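Local coordinates for protein prophenoloxidase b (Marsupenaeus japonicus, PDB 3WKY) that is the precursor of a crustacean hemolymph phenoloxidase, a type 3 copper protein that, once activated, probably oxidises monophenols and o-diphenols, at residues K85-A90 / Y117-E122; E191-N196 / S477-H482; D216-L221 / V338-E343. All blocks are in the same frame, centred on the assembly; numbering follows the deposited sequence. Where two conformers were deposited one is given.

The three contacts lie in separate parts of the chain and do not touch. Contact 1, between two helices of the all-alpha part, closes along the chain before the others open. Contact 2 joins the start of helix 193-205 to a strand of the Ig-like part, and contact 3, packing two helices of the copper-containing part, is nested inside the loop that contact 2 closes. Centres of contacts 1 and 3 are about 22 Å apart, those of 1 and 2 about 29 Å and of 2 and 3 about 28 Å. In contact 3 the side chain of Glu343 is about 6 Å from the Cu2-O2 cluster. Helix 193-205 carries His199 and His203 of its pocket, helix 218-239 His226.

Contact 1: residues K85-A90 / Y117-E122; sequences KVFIEA and YHTYYE
Ile88 reaches across to Glu122 with the end of its longer branch, CD1 lying 3.5 Å from Glu122 CB. With CG1 anti to the carbonyl carbon (chi1 -72°) and the chain extended beyond it, this branch crosses the Glu122 chain at a slant, CD1 against CB and CG, and Ile88 CD1 also comes within 4.0 Å of His118 CD2. The Ile88 and Thr119 side chains slide past each other in opposite directions, CG1 near the hydroxyl and methyl. One helical turn of Tyr117-Glu122, formed by His118, Thr119 and Glu122, therefore makes the surface on which Ile88 rests.

Phe87 and Thr119 meet at about a right angle. Thr119 OG1 lies 3.2 Å from Phe87 CB and near the plane of the ring, at its CD2 edge, 3.6 Å from that carbon. The hydroxyl is not left to the ring alone, since it donates to Ala115 O one turn back in its own helix. Beyond this edge the Phe87 ring leads away from the contact, among Leu96 and Val99 of helix 93-103 and Phe112, Ala115 and Leu116 of helix 109-122.

Between Ile88 and Thr119, where the backbones are nearest, the CA atoms are 5.6 Å apart. The two short helical segments approach to 9.2 Å between axes and cross at -38°. His118 extends the connection by holding Leu204 O of helix 193-205 through ND1. The arrangement is a mainly apolar helix-helix interface between helices 74-89 and 109-122, part of the all-alpha domain of the hemocyanin family.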
loop_
_atom_site.group_PDB
_atom_site.type_symbol
_atom_site.label_atom_id
_atom_site.label_comp_id
_atom_site.label_asym_id
_atom_site.label_seq_id
_atom_site.Cartn_x
_atom_site.Cartn_y
_atom_site.Cartn_z
ATOM N N LYS A 85 -47.261 -4.279 -20.931
ATOM C CA LYS A 85 -47.689 -4.197 -22.326
ATOM C C LYS A 85 -49.073 -4.819 -22.501
ATOM O O LYS A 85 -49.940 -4.257 -23.173
ATOM C CB LYS A 85 -46.680 -4.886 -23.248
ATOM C CG LYS A 85 -47.155 -5.023 -24.701
ATOM C CD LYS A 85 -46.185 -5.838 -25.540
ATOM C CE LYS A 85 -46.781 -6.193 -26.898
ATOM N NZ LYS A 85 -47.042 -4.990 -27.729
ATOM N N VAL A 86 -49.280 -5.974 -21.875
ATOM C CA VAL A 86 -50.566 -6.655 -21.936
ATOM C C VAL A 86 -51.646 -5.857 -21.211
ATOM O O VAL A 86 -52.759 -5.723 -21.720
ATOM C CB VAL A 86 -50.473 -8.093 -21.369
ATOM C CG1 VAL A 86 -51.828 -8.784 -21.427
ATOM C CG2 VAL A 86 -49.434 -8.891 -22.135
ATOM N N PHE A 87 -51.313 -5.319 -20.036
ATOM C CA PHE A 87 -52.243 -4.496 -19.265
ATOM C C PHE A 87 -52.648 -3.253 -20.065
ATOM O O PHE A 87 -53.823 -2.892 -20.135
ATOM C CB PHE A 87 -51.600 -4.013 -17.960
ATOM C CG PHE A 87 -51.383 -5.094 -16.925
ATOM C CD1 PHE A 87 -51.944 -6.356 -17.064
ATOM C CD2 PHE A 87 -50.629 -4.823 -15.788
ATOM C CE1 PHE A 87 -51.738 -7.339 -16.090
ATOM C CE2 PHE A 87 -50.420 -5.791 -14.813
ATOM C CZ PHE A 87 -50.978 -7.052 -14.963
ATOM N N ILE A 88 -51.650 -2.598 -20.647
ATOM C CA ILE A 88 -51.843 -1.337 -21.351
ATOM C C ILE A 88 -52.674 -1.536 -22.617
ATOM O O ILE A 88 -53.506 -0.690 -22.965
ATOM C CB ILE A 88 -50.475 -0.712 -21.699
ATOM C CG1 ILE A 88 -49.815 -0.172 -20.424
ATOM C CG2 ILE A 88 -50.614 0.389 -22.738
ATOM C CD1 ILE A 88 -48.291 -0.043 -20.524
ATOM N N GLU A 89 -52.457 -2.661 -23.291
ATOM C CA GLU A 89 -53.116 -2.922 -24.570
ATOM C C GLU A 89 -54.479 -3.612 -24.427
ATOM O O GLU A 89 -55.142 -3.886 -25.424
ATOM C CB GLU A 89 -52.192 -3.718 -25.497
ATOM C CG GLU A 89 -50.957 -2.943 -25.956
ATOM C CD GLU A 89 -50.040 -3.764 -26.851
ATOM O OE1 GLU A 89 -50.293 -4.977 -27.023
ATOM O OE2 GLU A 89 -49.059 -3.199 -27.380
ATOM N N ALA A 90 -54.895 -3.887 -23.195
ATOM C CA ALA A 90 -56.212 -4.480 -22.946
ATOM C C ALA A 90 -57.319 -3.602 -23.529
ATOM O O ALA A 90 -57.287 -2.376 -23.381
ATOM C CB ALA A 90 -56.430 -4.682 -21.461
ATOM N N TYR A 117 -48.499 -0.052 -11.667
ATOM C CA TYR A 117 -48.266 1.389 -11.532
ATOM C C TYR A 117 -47.889 1.985 -12.883
ATOM O O TYR A 117 -48.374 3.061 -13.251
ATOM C CB TYR A 117 -47.167 1.685 -10.500
ATOM C CG TYR A 117 -47.622 1.683 -9.054
ATOM C CD1 TYR A 117 -48.152 2.820 -8.471
ATOM C CD2 TYR A 117 -47.477 0.546 -8.259
ATOM C CE1 TYR A 117 -48.554 2.826 -7.140
ATOM C CE2 TYR A 117 -47.877 0.540 -6.929
ATOM C CZ TYR A 117 -48.413 1.679 -6.377
ATOM O OH TYR A 117 -48.806 1.669 -5.053
ATOM N N HIS A 118 -47.024 1.301 -13.626
ATOM C CA HIS A 118 -46.619 1.807 -14.937
ATOM C C HIS A 118 -47.829 1.933 -15.858
ATOM O O HIS A 118 -47.936 2.879 -16.653
ATOM C CB HIS A 118 -45.581 0.899 -15.594
ATOM C CG HIS A 118 -45.161 1.357 -16.953
ATOM N ND1 HIS A 118 -44.704 2.639 -17.203
ATOM C CD2 HIS A 118 -45.125 0.713 -18.145
ATOM C CE1 HIS A 118 -44.405 2.756 -18.482
ATOM N NE2 HIS A 118 -44.649 1.598 -19.078
ATOM N N THR A 119 -48.735 0.970 -15.739
ATOM C CA THR A 119 -49.963 0.949 -16.540
ATOM C C THR A 119 -50.834 2.185 -16.306
ATOM O O THR A 119 -51.408 2.732 -17.259
ATOM C CB THR A 119 -50.755 -0.334 -16.268
ATOM O OG1 THR A 119 -50.011 -1.454 -16.767
ATOM C CG2 THR A 119 -52.127 -0.284 -16.957
ATOM N N TYR A 120 -50.933 2.637 -15.061
ATOM C CA TYR A 120 -51.690 3.859 -14.782
ATOM C C TYR A 120 -51.071 5.090 -15.444
ATOM O O TYR A 120 -51.786 6.018 -15.808
ATOM C CB TYR A 120 -51.836 4.095 -13.280
ATOM C CG TYR A 120 -52.983 3.366 -12.617
ATOM C CD1 TYR A 120 -52.948 1.989 -12.440
ATOM C CD2 TYR A 120 -54.090 4.061 -12.135
ATOM C CE1 TYR A 120 -53.981 1.319 -11.815
ATOM C CE2 TYR A 120 -55.134 3.393 -11.500
ATOM C CZ TYR A 120 -55.068 2.020 -11.349
ATOM O OH TYR A 120 -56.091 1.338 -10.726
ATOM N N TYR A 121 -49.748 5.111 -15.595
ATOM C CA TYR A 121 -49.101 6.223 -16.283
ATOM C C TYR A 121 -49.303 6.139 -17.793
ATOM O O TYR A 121 -49.477 7.151 -18.460
ATOM C CB TYR A 121 -47.594 6.286 -15.960
ATOM C CG TYR A 121 -47.335 6.831 -14.583
ATOM C CD1 TYR A 121 -47.404 8.196 -14.342
ATOM C CD2 TYR A 121 -47.041 5.985 -13.518
ATOM C CE1 TYR A 121 -47.190 8.709 -13.087
ATOM C CE2 TYR A 121 -46.825 6.492 -12.252
ATOM C CZ TYR A 121 -46.905 7.860 -12.049
ATOM O OH TYR A 121 -46.704 8.388 -10.805
ATOM N N GLU A 122 -49.286 4.931 -18.332
ATOM C CA GLU A 122 -49.321 4.752 -19.780
ATOM C C GLU A 122 -50.741 4.768 -20.347
ATOM O O GLU A 122 -50.963 5.249 -21.457
ATOM C CB GLU A 122 -48.600 3.464 -20.188
ATOM C CG GLU A 122 -47.095 3.626 -20.372
ATOM C CD GLU A 122 -46.753 4.666 -21.428
ATOM O OE1 GLU A 122 -46.403 5.804 -21.055
ATOM O OE2 GLU A 122 -46.840 4.349 -22.633
#

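Contact 2: residues E191-N196 / S477-H482; sequences EDMNLN and SNFLEH
Met193 and Phe479 make the main apolar contact, the thioether chain coming in at the edge of the ring. Met193 CG lies in the ring plane, 3.5 Å from Phe479 CE2. The sulfur follows along the same rim: Met193 SD is 5.1 Å from the Phe479 ring centroid and 88° off the ring normal, an edge-on Met-aromatic contact. Met193 adopts the crowded position, with CG between the backbone N and the carbonyl carbon (chi1 66°), and this brings its chain to the ring, while the bend at chi3 folds CE back to Phe479 CZ.

A polar group occupies the next part of the rim. Asp192 OD2 lies near the ring plane beside the CD2 hydrogen, 3.6 Å from Phe479 CD2; the carboxylate is turned 77° from the ring. Asn194 crosses the Phe479 side chain at about a right angle in a looser contact, its ND2 lying 4.1 Å from Phe479 CE2 and weakly hydrogen-bonded to Asn577 OD1.

The direct contacts are supplemented by a water. It donates to Asp192 OD2 at 2.7 Å and accepts from Leu480 N at 2.9 Å, tying the carboxylate to the strand backbone. OD2 also accepts from Asn577 ND2. The other oxygen, Asp192 OD1, caps the helix, taking Leu195 N at 3.0 Å and, more weakly, Asn194 N. One N-cap aspartate thus caps the helix and, through the water, links it to the strand.

Around this junction, Phe455 of strand 445-456 touches Met193, and the same strand pairs with 472-481 by backbone bonds at Ser477, Phe479 and Glu481. The N-terminal end of helix 193-205, from the copper-containing part, is thereby seated on a strand of the Ig-like part's sheet.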
loop_
_atom_site.group_PDB
_atom_site.type_symbol
_atom_site.label_atom_id
_atom_site.label_comp_id
_atom_site.label_asym_id
_atom_site.label_seq_id
_atom_site.Cartn_x
_atom_site.Cartn_y
_atom_site.Cartn_z
ATOM N N GLU A 191 -34.695 8.139 4.330
ATOM C CA GLU A 191 -35.618 7.029 4.553
ATOM C C GLU A 191 -37.088 7.461 4.529
ATOM O O GLU A 191 -37.981 6.632 4.670
ATOM C CB GLU A 191 -35.264 6.312 5.859
ATOM C CG GLU A 191 -33.888 5.598 5.772
ATOM C CD GLU A 191 -33.389 5.041 7.097
ATOM O OE1 GLU A 191 -34.124 5.110 8.108
ATOM O OE2 GLU A 191 -32.249 4.517 7.128
ATOM N N ASP A 192 -37.328 8.753 4.311
ATOM C CA ASP A 192 -38.697 9.285 4.248
ATOM C C ASP A 192 -39.525 8.459 3.267
ATOM O O ASP A 192 -39.154 8.308 2.102
ATOM C CB ASP A 192 -38.674 10.756 3.820
ATOM C CG ASP A 192 -40.070 11.380 3.772
ATOM O OD1 ASP A 192 -40.871 10.999 2.894
ATOM O OD2 ASP A 192 -40.359 12.267 4.597
ATOM N N MET A 193 -40.628 7.883 3.739
ATOM C CA MET A 193 -41.371 6.950 2.890
ATOM C C MET A 193 -41.967 7.614 1.650
ATOM O O MET A 193 -42.077 6.982 0.595
ATOM C CB MET A 193 -42.434 6.187 3.697
ATOM C CG MET A 193 -43.560 7.040 4.249
ATOM S SD MET A 193 -44.700 5.984 5.189
ATOM C CE MET A 193 -43.574 5.256 6.393
ATOM N N ASN A 194 -42.327 8.890 1.760
ATOM C CA ASN A 194 -42.858 9.606 0.610
ATOM C C ASN A 194 -41.780 9.893 -0.436
ATOM O O ASN A 194 -42.040 9.865 -1.642
ATOM C CB ASN A 194 -43.517 10.911 1.052
ATOM C CG ASN A 194 -44.745 10.680 1.918
ATOM O OD1 ASN A 194 -45.560 9.806 1.635
ATOM N ND2 ASN A 194 -44.871 11.460 2.986
ATOM N N LEU A 195 -40.566 10.168 0.022
ATOM C CA LEU A 195 -39.468 10.412 -0.911
ATOM C C LEU A 195 -39.099 9.145 -1.668
ATOM O O LEU A 195 -38.872 9.172 -2.886
ATOM C CB LEU A 195 -38.248 10.955 -0.170
ATOM C CG LEU A 195 -37.095 11.382 -1.082
ATOM C CD1 LEU A 195 -37.519 12.536 -1.992
ATOM C CD2 LEU A 195 -35.894 11.790 -0.239
ATOM N N ASN A 196 -39.015 8.033 -0.941
ATOM C CA ASN A 196 -38.750 6.752 -1.575
ATOM C C ASN A 196 -39.862 6.341 -2.545
ATOM O O ASN A 196 -39.581 5.798 -3.609
ATOM C CB ASN A 196 -38.489 5.665 -0.525
ATOM C CG ASN A 196 -37.099 5.761 0.062
ATOM O OD1 ASN A 196 -36.158 5.139 -0.449
ATOM N ND2 ASN A 196 -36.949 6.548 1.129
ATOM N N SER A 477 -45.164 7.077 12.561
ATOM C CA SER A 477 -43.767 7.487 12.597
ATOM C C SER A 477 -43.666 8.984 12.363
ATOM O O SER A 477 -44.650 9.635 12.000
ATOM C CB SER A 477 -42.945 6.725 11.555
ATOM O OG SER A 477 -43.459 6.932 10.248
ATOM N N ASN A 478 -42.473 9.524 12.577
ATOM C CA ASN A 478 -42.258 10.965 12.480
ATOM C C ASN A 478 -41.726 11.379 11.117
ATOM O O ASN A 478 -40.944 10.654 10.501
ATOM C CB ASN A 478 -41.301 11.421 13.578
ATOM C CG ASN A 478 -41.898 11.265 14.960
ATOM O OD1 ASN A 478 -43.006 11.734 15.222
ATOM N ND2 ASN A 478 -41.176 10.588 15.847
ATOM N N PHE A 479 -42.150 12.550 10.657
ATOM C CA PHE A 479 -41.754 13.068 9.353
ATOM C C PHE A 479 -41.379 14.529 9.506
ATOM O O PHE A 479 -41.988 15.249 10.307
ATOM C CB PHE A 479 -42.936 13.015 8.381
ATOM C CG PHE A 479 -43.360 11.635 8.012
ATOM C CD1 PHE A 479 -44.130 10.872 8.880
ATOM C CD2 PHE A 479 -43.004 11.096 6.783
ATOM C CE1 PHE A 479 -44.520 9.579 8.539
ATOM C CE2 PHE A 479 -43.395 9.811 6.432
ATOM C CZ PHE A 479 -44.158 9.052 7.312
ATOM N N LEU A 480 -40.409 14.987 8.720
ATOM C CA LEU A 480 -40.176 16.424 8.637
ATOM C C LEU A 480 -41.426 17.025 8.003
ATOM O O LEU A 480 -42.060 16.385 7.160
ATOM C CB LEU A 480 -38.958 16.731 7.765
ATOM C CG LEU A 480 -38.512 18.184 7.866
ATOM C CD1 LEU A 480 -37.885 18.387 9.230
ATOM C CD2 LEU A 480 -37.565 18.594 6.739
ATOM N N GLU A 481 -41.780 18.247 8.407
ATOM C CA GLU A 481 -42.961 18.912 7.879
ATOM C C GLU A 481 -42.735 20.413 7.931
ATOM O O GLU A 481 -41.760 20.869 8.528
ATOM C CB GLU A 481 -44.203 18.537 8.704
ATOM C CG GLU A 481 -45.106 17.487 8.058
ATOM C CD GLU A 481 -45.850 18.016 6.839
ATOM O OE1 GLU A 481 -45.646 19.197 6.454
ATOM O OE2 GLU A 481 -46.652 17.248 6.260
ATOM N N HIS A 482 -43.632 21.180 7.312
ATOM C CA HIS A 482 -43.517 22.633 7.307
ATOM C C HIS A 482 -44.921 23.220 7.196
ATOM O O HIS A 482 -45.805 22.583 6.635
ATOM C CB HIS A 482 -42.698 23.083 6.093
ATOM C CG HIS A 482 -43.392 22.859 4.787
ATOM N ND1 HIS A 482 -44.211 23.808 4.204
ATOM C CD2 HIS A 482 -43.420 21.786 3.959
ATOM C CE1 HIS A 482 -44.693 23.336 3.071
ATOM N NE2 HIS A 482 -44.230 22.108 2.899
HETATM O O HOH W 1 -39.188 13.069 6.925
#

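Contact 3: residues D216-L221 / V338-E343; sequences DRRGEL and VGEALE
Gly219 and Gly339 bring the two helix backbones together, their CA atoms 4.0 Å apart and Gly339 CA directing a C-H at Gly219 O over 3.6 Å; a beta carbon on either glycine would clash with the opposite backbone. Beside this junction Arg218 spans to two acids. Arg218 NH1 and NH2 both grip one oxygen, Glu343 OE1, end-on at 2.7 and 2.8 Å, and that oxygen lies within 6° of the guanidinium plane. Arg218 NH2 turns also to Glu340 OE1 at 3.0 Å, met from above the carboxylate plane. The bend at chi3 (60°) of Arg218 swings the guanidinium across, and a water links its NE to Glu340 OE2. Outside partners complete the network: NH1 donates to Asn206 O, and Glu340 OE1 accepts from Asp346 N. A leucine in place of Arg218 would probably leave two neighbouring carboxylates without their shared counter-charge and Asn206 O without this donor. Glu343 touches His203, and its carbonyl accepts from ND1 of His357, both histidines of the Cu2-O2 pocket; the salt-bridge network is thus consistent with a second-shell brace for the copper site.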
loop_
_atom_site.group_PDB
_atom_site.type_symbol
_atom_site.label_atom_id
_atom_site.label_comp_id
_atom_site.label_asym_id
_atom_site.label_seq_id
_atom_site.Cartn_x
_atom_site.Cartn_y
_atom_site.Cartn_z
ATOM N N ASP A 216 -40.997 12.894 -23.937
ATOM C CA ASP A 216 -40.292 14.029 -24.501
ATOM C C ASP A 216 -39.163 14.377 -23.534
ATOM O O ASP A 216 -39.428 14.609 -22.349
ATOM C CB ASP A 216 -41.270 15.215 -24.639
ATOM C CG ASP A 216 -40.639 16.444 -25.282
ATOM O OD1 ASP A 216 -39.904 16.303 -26.281
ATOM O OD2 ASP A 216 -40.902 17.571 -24.802
ATOM N N ARG A 217 -37.921 14.390 -24.025
ATOM C CA ARG A 217 -36.775 14.855 -23.231
ATOM C C ARG A 217 -36.612 14.067 -21.931
ATOM O O ARG A 217 -36.329 14.637 -20.867
ATOM C CB ARG A 217 -36.892 16.367 -22.971
ATOM C CG ARG A 217 -36.852 17.161 -24.280
ATOM C CD ARG A 217 -37.427 18.573 -24.149
ATOM N NE ARG A 217 -36.619 19.413 -23.272
ATOM C CZ ARG A 217 -36.888 20.686 -22.990
ATOM N NH1 ARG A 217 -37.959 21.290 -23.517
ATOM N NH2 ARG A 217 -36.090 21.357 -22.172
ATOM N N ARG A 218 -36.799 12.751 -22.024
ATOM C CA ARG A 218 -36.774 11.893 -20.835
ATOM C C ARG A 218 -35.372 11.823 -20.218
ATOM O O ARG A 218 -35.226 11.733 -18.997
ATOM C CB ARG A 218 -37.233 10.469 -21.176
ATOM C CG ARG A 218 -37.691 9.646 -19.948
ATOM C CD ARG A 218 -37.670 8.145 -20.240
ATOM N NE ARG A 218 -36.304 7.763 -20.598
ATOM C CZ ARG A 218 -35.334 7.566 -19.711
ATOM N NH1 ARG A 218 -35.590 7.636 -18.410
ATOM N NH2 ARG A 218 -34.112 7.277 -20.128
ATOM N N GLY A 219 -34.356 11.830 -21.070
ATOM C CA GLY A 219 -32.973 11.839 -20.609
ATOM C C GLY A 219 -32.650 13.118 -19.871
ATOM O O GLY A 219 -31.946 13.115 -18.857
ATOM N N GLU A 220 -33.173 14.237 -20.372
ATOM C CA GLU A 220 -32.985 15.494 -19.686
ATOM C C GLU A 220 -33.740 15.513 -18.355
ATOM O O GLU A 220 -33.255 16.067 -17.356
ATOM C CB GLU A 220 -33.424 16.664 -20.586
ATOM C CG GLU A 220 -33.303 18.005 -19.909
ATOM C CD GLU A 220 -33.702 19.128 -20.833
ATOM O OE1 GLU A 220 -34.180 18.808 -21.951
ATOM O OE2 GLU A 220 -33.516 20.313 -20.460
ATOM N N LEU A 221 -34.927 14.910 -18.331
ATOM C CA LEU A 221 -35.703 14.852 -17.098
ATOM C C LEU A 221 -35.008 13.970 -16.065
ATOM O O LEU A 221 -35.078 14.248 -14.868
ATOM C CB LEU A 221 -37.114 14.322 -17.370
ATOM C CG LEU A 221 -38.165 14.567 -16.284
ATOM C CD1 LEU A 221 -38.567 16.049 -16.194
ATOM C CD2 LEU A 221 -39.400 13.700 -16.536
ATOM N N VAL A 338 -27.163 13.212 -23.703
ATOM C CA VAL A 338 -26.220 12.736 -22.670
ATOM C C VAL A 338 -26.983 11.921 -21.633
ATOM O O VAL A 338 -26.531 10.844 -21.225
ATOM C CB VAL A 338 -25.473 13.928 -22.004
ATOM C CG1 VAL A 338 -24.649 13.461 -20.792
ATOM C CG2 VAL A 338 -24.566 14.609 -23.018
ATOM N N GLY A 339 -28.159 12.410 -21.235
ATOM C CA GLY A 339 -28.987 11.683 -20.286
ATOM C C GLY A 339 -29.362 10.298 -20.781
ATOM O O GLY A 339 -29.247 9.322 -20.031
ATOM N N GLU A 340 -29.814 10.197 -22.035
ATOM C CA GLU A 340 -30.176 8.885 -22.585
ATOM C C GLU A 340 -28.954 7.971 -22.675
ATOM O O GLU A 340 -29.071 6.753 -22.539
ATOM C CB GLU A 340 -30.820 9.014 -23.972
ATOM C CG GLU A 340 -32.174 9.777 -24.000
ATOM C CD GLU A 340 -33.352 8.943 -23.492
ATOM O OE1 GLU A 340 -33.137 7.864 -22.891
ATOM O OE2 GLU A 340 -34.510 9.363 -23.696
ATOM N N ALA A 341 -27.782 8.553 -22.914
ATOM C CA ALA A 341 -26.563 7.747 -23.029
ATOM C C ALA A 341 -26.069 7.289 -21.657
ATOM O O ALA A 341 -25.508 6.189 -21.511
ATOM C CB ALA A 341 -25.470 8.535 -23.752
ATOM N N LEU A 342 -26.274 8.133 -20.652
ATOM C CA LEU A 342 -25.735 7.874 -19.312
ATOM C C LEU A 342 -26.608 6.966 -18.455
ATOM O O LEU A 342 -26.087 6.175 -17.661
ATOM C CB LEU A 342 -25.476 9.205 -18.587
ATOM C CG LEU A 342 -24.882 9.218 -17.175
ATOM C CD1 LEU A 342 -23.581 8.398 -17.125
ATOM C CD2 LEU A 342 -24.632 10.675 -16.711
ATOM N N GLU A 343 -27.933 7.065 -18.593
ATOM C CA GLU A 343 -28.819 6.322 -17.682
ATOM C C GLU A 343 -28.591 4.791 -17.609
ATOM O O GLU A 343 -28.432 4.271 -16.504
ATOM C CB GLU A 343 -30.320 6.701 -17.837
ATOM C CG GLU A 343 -31.176 6.074 -16.722
ATOM C CD GLU A 343 -32.639 6.548 -16.698
ATOM O OE1 GLU A 343 -33.021 7.365 -17.570
ATOM O OE2 GLU A 343 -33.404 6.090 -15.805
HETATM O O HOH W 2 -36.402 7.468 -23.432
#